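Local coordinates for nucleotidyltransferase-like protein (Exiguobacterium sibiricum, PDB 3C18) that is of unproven function but probably transfers nucleotidyl groups to a substrate that has not been identified, at residues H155-L160 with K189-L194; P185-L190 with E213-S218. One frame throughout, in Å; residues are numbered along the deposited sequence.

Contact 1: H155-L160 with K189-L194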
ATOM      1  N   HIS A 155       4.727  12.880  -4.513  1.00 23.54           N
ATOM      2  CA  HIS A 155       4.644  11.782  -3.554  0.50 25.07           C
ATOM      3  C   HIS A 155       5.948  11.668  -2.785  1.00 26.38           C
ATOM      4  O   HIS A 155       5.968  11.474  -1.574  1.00 27.15           O
ATOM      5  CB  HIS A 155       4.338  10.464  -4.258  0.50 27.74           C
ATOM      6  CG  HIS A 155       2.962  10.386  -4.849  0.50 34.09           C
ATOM      7  ND1 HIS A 155       2.397   9.196  -5.244  0.50 33.33           N
ATOM      8  CD2 HIS A 155       2.036  11.344  -5.106  0.50 40.75           C
ATOM      9  CE1 HIS A 155       1.190   9.420  -5.734  0.50 36.26           C
ATOM     10  NE2 HIS A 155       0.943  10.714  -5.651  0.50 43.27           N
ATOM     11  N   ALA A 156       7.059  11.805  -3.492  1.00 26.95           N
ATOM     12  CA  ALA A 156       8.379  11.705  -2.833  1.00 24.98           C
ATOM     13  C   ALA A 156       8.479  12.764  -1.784  1.00 22.98           C
ATOM     14  O   ALA A 156       9.003  12.563  -0.705  1.00 25.54           O
ATOM     15  CB  ALA A 156       9.539  11.887  -3.850  1.00 24.30           C
ATOM     16  N   LEU A 157       7.994  13.938  -2.109  1.00 24.09           N
ATOM     17  CA  LEU A 157       8.067  15.061  -1.141  1.00 24.64           C
ATOM     18  C   LEU A 157       7.240  14.762   0.107  1.00 28.43           C
ATOM     19  O   LEU A 157       7.597  15.105   1.222  1.00 32.81           O
ATOM     20  CB  LEU A 157       7.582  16.357  -1.774  1.00 25.83           C
ATOM     21  CG  LEU A 157       8.581  17.054  -2.689  1.00 24.98           C
ATOM     22  CD1 LEU A 157       7.898  18.124  -3.508  1.00 19.69           C
ATOM     23  CD2 LEU A 157       9.688  17.636  -1.903  1.00 30.42           C
ATOM     24  N   HIS A 158       6.141  14.074  -0.103  1.00 29.25           N
ATOM     25  CA  HIS A 158       5.245  13.697   0.995  1.00 29.14           C
ATOM     26  C   HIS A 158       5.971  12.672   1.886  1.00 26.89           C
ATOM     27  O   HIS A 158       5.956  12.758   3.093  1.00 28.39           O
ATOM     28  CB  HIS A 158       3.936  13.110   0.474  1.00 27.81           C
ATOM     29  CG  HIS A 158       2.905  12.945   1.535  1.00 32.69           C
ATOM     30  ND1 HIS A 158       2.312  11.739   1.822  1.00 44.44           N
ATOM     31  CD2 HIS A 158       2.392  13.840   2.410  1.00 36.30           C
ATOM     32  CE1 HIS A 158       1.463  11.904   2.821  1.00 44.83           C
ATOM     33  NE2 HIS A 158       1.489  13.171   3.191  1.00 38.51           N
ATOM     34  N   HIS A 159       6.650  11.713   1.281  1.00 27.16           N
ATOM     35  CA  HIS A 159       7.422  10.748   2.095  1.00 23.77           C
ATOM     36  C   HIS A 159       8.544  11.404   2.865  1.00 24.55           C
ATOM     37  O   HIS A 159       8.896  10.969   3.976  1.00 24.37           O
ATOM     38  CB  HIS A 159       7.976   9.600   1.258  1.00 26.81           C
ATOM     39  CG  HIS A 159       6.905   8.710   0.735  1.00 26.00           C
ATOM     40  ND1 HIS A 159       6.019   8.059   1.562  1.00 26.21           N
ATOM     41  CD2 HIS A 159       6.539   8.408  -0.529  1.00 29.39           C
ATOM     42  CE1 HIS A 159       5.178   7.362   0.823  1.00 38.51           C
ATOM     43  NE2 HIS A 159       5.470   7.563  -0.445  1.00 31.36           N
ATOM     44  N   LEU A 160       9.110  12.444   2.272  1.00 23.37           N
ATOM     45  CA  LEU A 160      10.238  13.186   2.872  1.00 22.04           C
ATOM     46  C   LEU A 160       9.788  13.967   4.108  1.00 26.76           C
ATOM     47  O   LEU A 160      10.516  14.106   5.098  1.00 27.85           O
ATOM     48  CB  LEU A 160      10.854  14.132   1.838  1.00 26.06           C
ATOM     49  CG  LEU A 160      12.038  15.048   2.212  1.00 22.29           C
ATOM     50  CD1 LEU A 160      13.293  14.303   2.488  1.00 22.50           C
ATOM     51  CD2 LEU A 160      12.295  16.091   1.124  1.00 23.64           C
ATOM     52  N   LYS A 189       9.952  24.012   2.751  1.00 35.16           N
ATOM     53  CA  LYS A 189      10.210  25.083   1.780  1.00 32.85           C
ATOM     54  C   LYS A 189      10.338  24.523   0.381  1.00 32.63           C
ATOM     55  O   LYS A 189       9.930  25.129  -0.582  1.00 30.68           O
ATOM     56  CB  LYS A 189      11.474  25.910   2.131  1.00 34.49           C
ATOM     57  N   LEU A 190      10.915  23.342   0.266  1.00 34.09           N
ATOM     58  CA  LEU A 190      11.053  22.677  -1.046  1.00 32.74           C
ATOM     59  C   LEU A 190       9.652  22.378  -1.623  1.00 33.28           C
ATOM     60  O   LEU A 190       9.395  22.506  -2.819  1.00 35.00           O
ATOM     61  CB  LEU A 190      11.849  21.368  -0.886  1.00 33.62           C
ATOM     62  CG  LEU A 190      12.275  20.701  -2.165  1.00 35.72           C
ATOM     63  CD1 LEU A 190      13.137  21.665  -2.925  1.00 34.70           C
ATOM     64  CD2 LEU A 190      12.998  19.372  -1.878  1.00 30.83           C
ATOM     65  N   TYR A 191       8.728  22.008  -0.749  1.00 34.07           N
ATOM     66  CA  TYR A 191       7.351  21.665  -1.192  1.00 34.33           C
ATOM     67  C   TYR A 191       6.594  22.910  -1.609  1.00 37.15           C
ATOM     68  O   TYR A 191       5.888  22.942  -2.608  1.00 34.54           O
ATOM     69  CB  TYR A 191       6.605  20.930  -0.081  1.00 37.55           C
ATOM     70  CG  TYR A 191       5.172  20.575  -0.378  1.00 35.51           C
ATOM     71  CD1 TYR A 191       4.848  19.594  -1.301  1.00 38.10           C
ATOM     72  CD2 TYR A 191       4.141  21.203   0.295  1.00 37.27           C
ATOM     73  CE1 TYR A 191       3.540  19.264  -1.540  1.00 42.33           C
ATOM     74  CE2 TYR A 191       2.820  20.888   0.044  1.00 37.63           C
ATOM     75  CZ  TYR A 191       2.523  19.927  -0.860  1.00 37.65           C
ATOM     76  OH  TYR A 191       1.195  19.609  -1.078  1.00 38.54           O
ATOM     77  N   GLU A 192       6.819  23.958  -0.836  1.00 39.28           N
ATOM     78  CA  GLU A 192       6.150  25.241  -1.018  1.00 40.30           C
ATOM     79  C   GLU A 192       6.561  25.828  -2.361  1.00 39.30           C
ATOM     80  O   GLU A 192       5.746  26.345  -3.103  1.00 40.40           O
ATOM     81  CB  GLU A 192       6.518  26.192   0.131  1.00 40.91           C
ATOM     82  CG  GLU A 192       5.506  27.272   0.383  1.00 49.01           C
ATOM     83  CD  GLU A 192       5.751  28.024   1.691  1.00 54.25           C
ATOM     84  OE1 GLU A 192       6.915  28.424   1.924  1.00 57.60           O
ATOM     85  OE2 GLU A 192       4.779  28.224   2.468  1.00 47.25           O
ATOM     86  N   GLN A 193       7.844  25.714  -2.656  1.00 38.78           N
ATOM     87  CA  GLN A 193       8.404  26.181  -3.924  1.00 40.00           C
ATOM     88  C   GLN A 193       7.740  25.499  -5.081  1.00 37.96           C
ATOM     89  O   GLN A 193       7.596  26.083  -6.148  1.00 37.26           O
ATOM     90  CB  GLN A 193       9.886  25.827  -4.077  1.00 40.39           C
ATOM     91  CG  GLN A 193      10.905  26.602  -3.308  1.00 45.95           C
ATOM     92  CD  GLN A 193      12.261  25.868  -3.376  1.00 62.34           C
ATOM     93  OE1 GLN A 193      12.582  25.169  -4.388  1.00 57.67           O
ATOM     94  NE2 GLN A 193      13.044  25.979  -2.293  1.00 63.02           N
ATOM     95  N   LEU A 194       7.447  24.217  -4.900  1.00 38.02           N
ATOM     96  CA  LEU A 194       6.852  23.400  -5.974  1.00 38.26           C
ATOM     97  C   LEU A 194       5.408  23.842  -6.164  1.00 38.98           C
ATOM     98  O   LEU A 194       4.946  24.019  -7.279  1.00 38.39           O
ATOM     99  CB  LEU A 194       6.933  21.881  -5.677  1.00 39.10           C
ATOM    100  CG  LEU A 194       6.269  20.938  -6.703  1.00 33.45           C
ATOM    101  CD1 LEU A 194       6.837  21.153  -8.046  1.00 34.78           C
ATOM    102  CD2 LEU A 194       6.345  19.424  -6.323  1.00 29.05           C
TER
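L157 is the residue of 155-160 that meets L190, Y191 and L194 of 189-194. The two segments form an antiparallel helix pair in the helical bundle of the YgxA-like substrate-binding region. Helix 146-167 supplies one segment and helix 185-195 the other. Their local axes approach to 10.5 Å, with 155° between their N-to-C directions. The contact is small, with 196 Å² buried in all.

The packing between the segments is apolar, and no hydrogen bond crosses it. The CB of L157 is directed toward the other helix, and the side chain divides its two methyls between separate partners. CD2 of L157 lies 3.7 Å from L190 CD2 and also approaches L190 CG. These two leucine side chains cross at about a right angle. The other methyl, CD1, turns to Y191 and L194. With chi1 at -79°, L157 CG lies anti to the carbonyl carbon, and its forked end reaches helix 185-195, one methyl to L190 and the other to L194.

The aromatic contact is made at a ring edge. L157 CD1 lies near the plane of the Y191 ring, 4.0 Å from CD1 of Y191. The ring is also stacked with W177. Its hydroxyl is hydrogen-bonded to the backbone O of Y147 in the second subunit, so Y191 links this intrachain contact to the dimer interface.

L212 of helix 201-218 also packs on L157. Y150 and V153, earlier on the same helix as L157, pack on L194. All four touching residues are buried. The tightest meeting is between L157 CD1 and L194 CD2, at 3.5 Å, a slightly compressed methyl-methyl contact.

Contact 2: P185-L190 with E213-S218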
ATOM      1  N   PRO A 185      12.010  22.753   8.256  1.00 36.44           N
ATOM      2  CA  PRO A 185      11.660  23.877   7.369  1.00 35.40           C
ATOM      3  C   PRO A 185      12.241  23.771   5.957  1.00 33.41           C
ATOM      4  O   PRO A 185      11.675  24.287   5.000  1.00 30.86           O
ATOM      5  CB  PRO A 185      12.235  25.081   8.105  1.00 33.91           C
ATOM      6  CG  PRO A 185      12.319  24.647   9.562  1.00 33.02           C
ATOM      7  CD  PRO A 185      12.510  23.188   9.575  1.00 36.23           C
ATOM      8  N   ASP A 186      13.380  23.110   5.840  1.00 30.55           N
ATOM      9  CA  ASP A 186      14.000  22.946   4.533  1.00 30.40           C
ATOM     10  C   ASP A 186      13.120  22.057   3.635  1.00 28.13           C
ATOM     11  O   ASP A 186      13.009  22.264   2.443  1.00 27.89           O
ATOM     12  CB  ASP A 186      15.379  22.321   4.629  1.00 32.27           C
ATOM     13  CG  ASP A 186      16.436  23.298   5.040  1.00 36.76           C
ATOM     14  OD1 ASP A 186      16.222  24.532   4.957  1.00 35.54           O
ATOM     15  OD2 ASP A 186      17.509  22.807   5.416  1.00 37.47           O
ATOM     16  N   VAL A 187      12.510  21.042   4.226  1.00 27.91           N
ATOM     17  CA  VAL A 187      11.633  20.146   3.441  1.00 24.44           C
ATOM     18  C   VAL A 187      10.355  20.867   3.095  1.00 27.38           C
ATOM     19  O   VAL A 187       9.880  20.866   1.961  1.00 28.74           O
ATOM     20  CB  VAL A 187      11.316  18.864   4.216  1.00 24.88           C
ATOM     21  CG1 VAL A 187      10.237  18.066   3.485  1.00 22.45           C
ATOM     22  CG2 VAL A 187      12.628  18.075   4.389  1.00 25.84           C
ATOM     23  N   TYR A 188       9.846  21.580   4.083  1.00 30.82           N
ATOM     24  CA  TYR A 188       8.620  22.336   3.906  1.00 32.22           C
ATOM     25  C   TYR A 188       8.787  23.369   2.794  1.00 34.39           C
ATOM     26  O   TYR A 188       7.902  23.550   1.968  1.00 37.12           O
ATOM     27  CB  TYR A 188       8.246  22.988   5.227  1.00 32.32           C
ATOM     28  CG  TYR A 188       6.964  23.763   5.242  1.00 36.63           C
ATOM     29  CD1 TYR A 188       6.921  25.075   4.804  1.00 39.74           C
ATOM     30  CD2 TYR A 188       5.808  23.208   5.756  1.00 43.62           C
ATOM     31  CE1 TYR A 188       5.762  25.789   4.850  1.00 46.30           C
ATOM     32  CE2 TYR A 188       4.637  23.925   5.796  1.00 47.48           C
ATOM     33  CZ  TYR A 188       4.623  25.215   5.347  1.00 43.32           C
ATOM     34  OH  TYR A 188       3.466  25.948   5.404  1.00 44.49           O
ATOM     35  N   LYS A 189       9.952  24.012   2.751  1.00 35.16           N
ATOM     36  CA  LYS A 189      10.210  25.083   1.780  1.00 32.85           C
ATOM     37  C   LYS A 189      10.338  24.523   0.381  1.00 32.63           C
ATOM     38  O   LYS A 189       9.930  25.129  -0.582  1.00 30.68           O
ATOM     39  CB  LYS A 189      11.474  25.910   2.131  1.00 34.49           C
ATOM     40  N   LEU A 190      10.915  23.342   0.266  1.00 34.09           N
ATOM     41  CA  LEU A 190      11.053  22.677  -1.046  1.00 32.74           C
ATOM     42  C   LEU A 190       9.652  22.378  -1.623  1.00 33.28           C
ATOM     43  O   LEU A 190       9.395  22.506  -2.819  1.00 35.00           O
ATOM     44  CB  LEU A 190      11.849  21.368  -0.886  1.00 33.62           C
ATOM     45  CG  LEU A 190      12.275  20.701  -2.165  1.00 35.72           C
ATOM     46  CD1 LEU A 190      13.137  21.665  -2.925  1.00 34.70           C
ATOM     47  CD2 LEU A 190      12.998  19.372  -1.878  1.00 30.83           C
ATOM     48  N   GLU A 213      17.165  15.442  -4.286  1.00 30.75           N
ATOM     49  CA  GLU A 213      18.350  14.579  -4.380  1.00 34.78           C
ATOM     50  C   GLU A 213      19.305  14.958  -3.271  1.00 35.52           C
ATOM     51  O   GLU A 213      19.987  14.126  -2.682  1.00 42.25           O
ATOM     52  CB  GLU A 213      19.020  14.678  -5.750  1.00 34.82           C
ATOM     53  CG  GLU A 213      20.192  13.731  -5.897  1.00 40.79           C
ATOM     54  CD  GLU A 213      20.718  13.641  -7.317  1.00 52.96           C
ATOM     55  OE1 GLU A 213      20.292  14.469  -8.153  1.00 65.23           O
ATOM     56  OE2 GLU A 213      21.542  12.739  -7.602  1.00 64.83           O
ATOM     57  N   HIS A 214      19.306  16.238  -2.976  1.00 37.71           N
ATOM     58  CA  HIS A 214      20.143  16.793  -1.923  1.00 38.92           C
ATOM     59  C   HIS A 214      19.704  16.278  -0.553  1.00 39.74           C
ATOM     60  O   HIS A 214      20.493  15.766   0.231  1.00 41.06           O
ATOM     61  CB  HIS A 214      20.034  18.307  -1.943  1.00 37.86           C
ATOM     62  CG  HIS A 214      20.924  18.998  -0.964  1.00 51.27           C
ATOM     63  ND1 HIS A 214      22.278  18.743  -0.877  1.00 58.33           N
ATOM     64  CD2 HIS A 214      20.666  19.982  -0.069  1.00 54.15           C
ATOM     65  CE1 HIS A 214      22.809  19.517   0.052  1.00 56.64           C
ATOM     66  NE2 HIS A 214      21.852  20.279   0.554  1.00 58.20           N
ATOM     67  N   LEU A 215      18.421  16.440  -0.280  1.00 39.28           N
ATOM     68  CA  LEU A 215      17.828  16.047   1.025  1.00 40.15           C
ATOM     69  C   LEU A 215      17.864  14.541   1.261  1.00 39.71           C
ATOM     70  O   LEU A 215      17.911  14.032   2.393  1.00 43.44           O
ATOM     71  CB  LEU A 215      16.408  16.620   1.160  1.00 38.81           C
ATOM     72  CG  LEU A 215      16.440  18.149   1.217  1.00 34.98           C
ATOM     73  CD1 LEU A 215      15.091  18.793   1.345  1.00 32.65           C
ATOM     74  CD2 LEU A 215      17.286  18.568   2.372  1.00 45.08           C
ATOM     75  N   LEU A 216      17.921  13.822   0.168  1.00 39.85           N
ATOM     76  CA  LEU A 216      17.941  12.356   0.189  1.00 42.47           C
ATOM     77  C   LEU A 216      19.283  11.893   0.727  1.00 43.71           C
ATOM     78  O   LEU A 216      19.391  11.020   1.585  1.00 46.98           O
ATOM     79  CB  LEU A 216      17.757  11.821  -1.233  1.00 42.91           C
ATOM     80  CG  LEU A 216      17.291  10.405  -1.470  1.00 44.42           C
ATOM     81  CD1 LEU A 216      16.399   9.958  -0.365  1.00 47.46           C
ATOM     82  CD2 LEU A 216      16.532  10.360  -2.778  1.00 34.76           C
ATOM     83  N   GLN A 217      20.315  12.437   0.104  1.00 41.87           N
ATOM     84  CA  GLN A 217      21.698  12.196   0.510  1.00 41.97           C
ATOM     85  C   GLN A 217      21.872  12.613   1.990  1.00 37.73           C
ATOM     86  O   GLN A 217      22.493  11.944   2.799  1.00 36.08           O
ATOM     87  CB  GLN A 217      22.647  13.009  -0.386  1.00 43.96           C
ATOM     88  CG  GLN A 217      24.074  13.073   0.124  1.00 52.96           C
ATOM     89  CD  GLN A 217      24.861  11.836  -0.227  1.00 66.24           C
ATOM     90  OE1 GLN A 217      25.185  11.625  -1.398  1.00 77.72           O
ATOM     91  NE2 GLN A 217      25.193  11.017   0.781  1.00 62.03           N
ATOM     92  N   SER A 218      21.228  13.699   2.342  1.00 35.66           N
ATOM     93  CA  SER A 218      21.355  14.261   3.697  0.50 34.32           C
ATOM     94  C   SER A 218      20.737  13.373   4.781  1.00 34.92           C
ATOM     95  O   SER A 218      21.149  13.418   5.925  1.00 37.41           O
ATOM     96  CB  SER A 218      20.715  15.651   3.768  0.50 36.21           C
ATOM     97  OG  SER A 218      21.212  16.519   2.747  0.50 40.66           O
TER
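L215 reaches from helix 201-218 to V187 and L190 on helix 185-195. The two segments are an antiparallel helix pair in the helical bundle of the YgxA-like substrate-binding region. Their N-to-C directions differ by 157°, and their local axes come no closer than 11.5 Å. One methyl, CD1 of L215, makes the side-chain contacts to both partners.

Burial is uneven. V187 and L190 are buried, and L215 is partly exposed. D186 is exposed, and its CB is directed toward helix 201-218.

On helix 201-218, S218 has two modelled conformers. In one of them its hydroxyl turns back along its own helix. There OG lies 4.3 Å above the H214 ring, over its centre, and donates to the backbone O of H214 at 2.7 Å. Both the bond and the place over the ring are tentative. S218 N also bonds to this H214 O.

The L215 side chain is extended: CG is anti to the carbonyl carbon (chi1 -65°) and CD1 is anti to CA. This carries CD1 out toward helix 185-195. L215 CD1 lies 4.2 Å from the backbone O of D186. For V187, chi1 of 171° sets CG1 anti to the backbone N and turns CG2 to L215. V187 CG2 is 4.0 Å from L215 CD1, and these two side chains cross obliquely. L215 CD1 meets L190 CD2 tip to tip at 3.9 Å.

Overall arrangement
Both contacts use helix 185-195. Contact 1 sets it against helix 146-167, and contact 2 sets it against helix 201-218. Their centres are 8 Å apart, and L190 belongs to both. L160 of contact 1 joins them directly: its CD2 packs on V187 CG1 and L215 CD1 of contact 2. The three helices thus share one apolar core. Contact 1 is buried. Contact 2 is only partly buried, and D186 is exposed. Both reach the second subunit, contact 1 through Y191 and contact 2 through the ring of Y188, which meets Y147 there. No hydrogen bond crosses between the segments of either contact; apolar side chains carry both, with an aromatic ring added in contact 1.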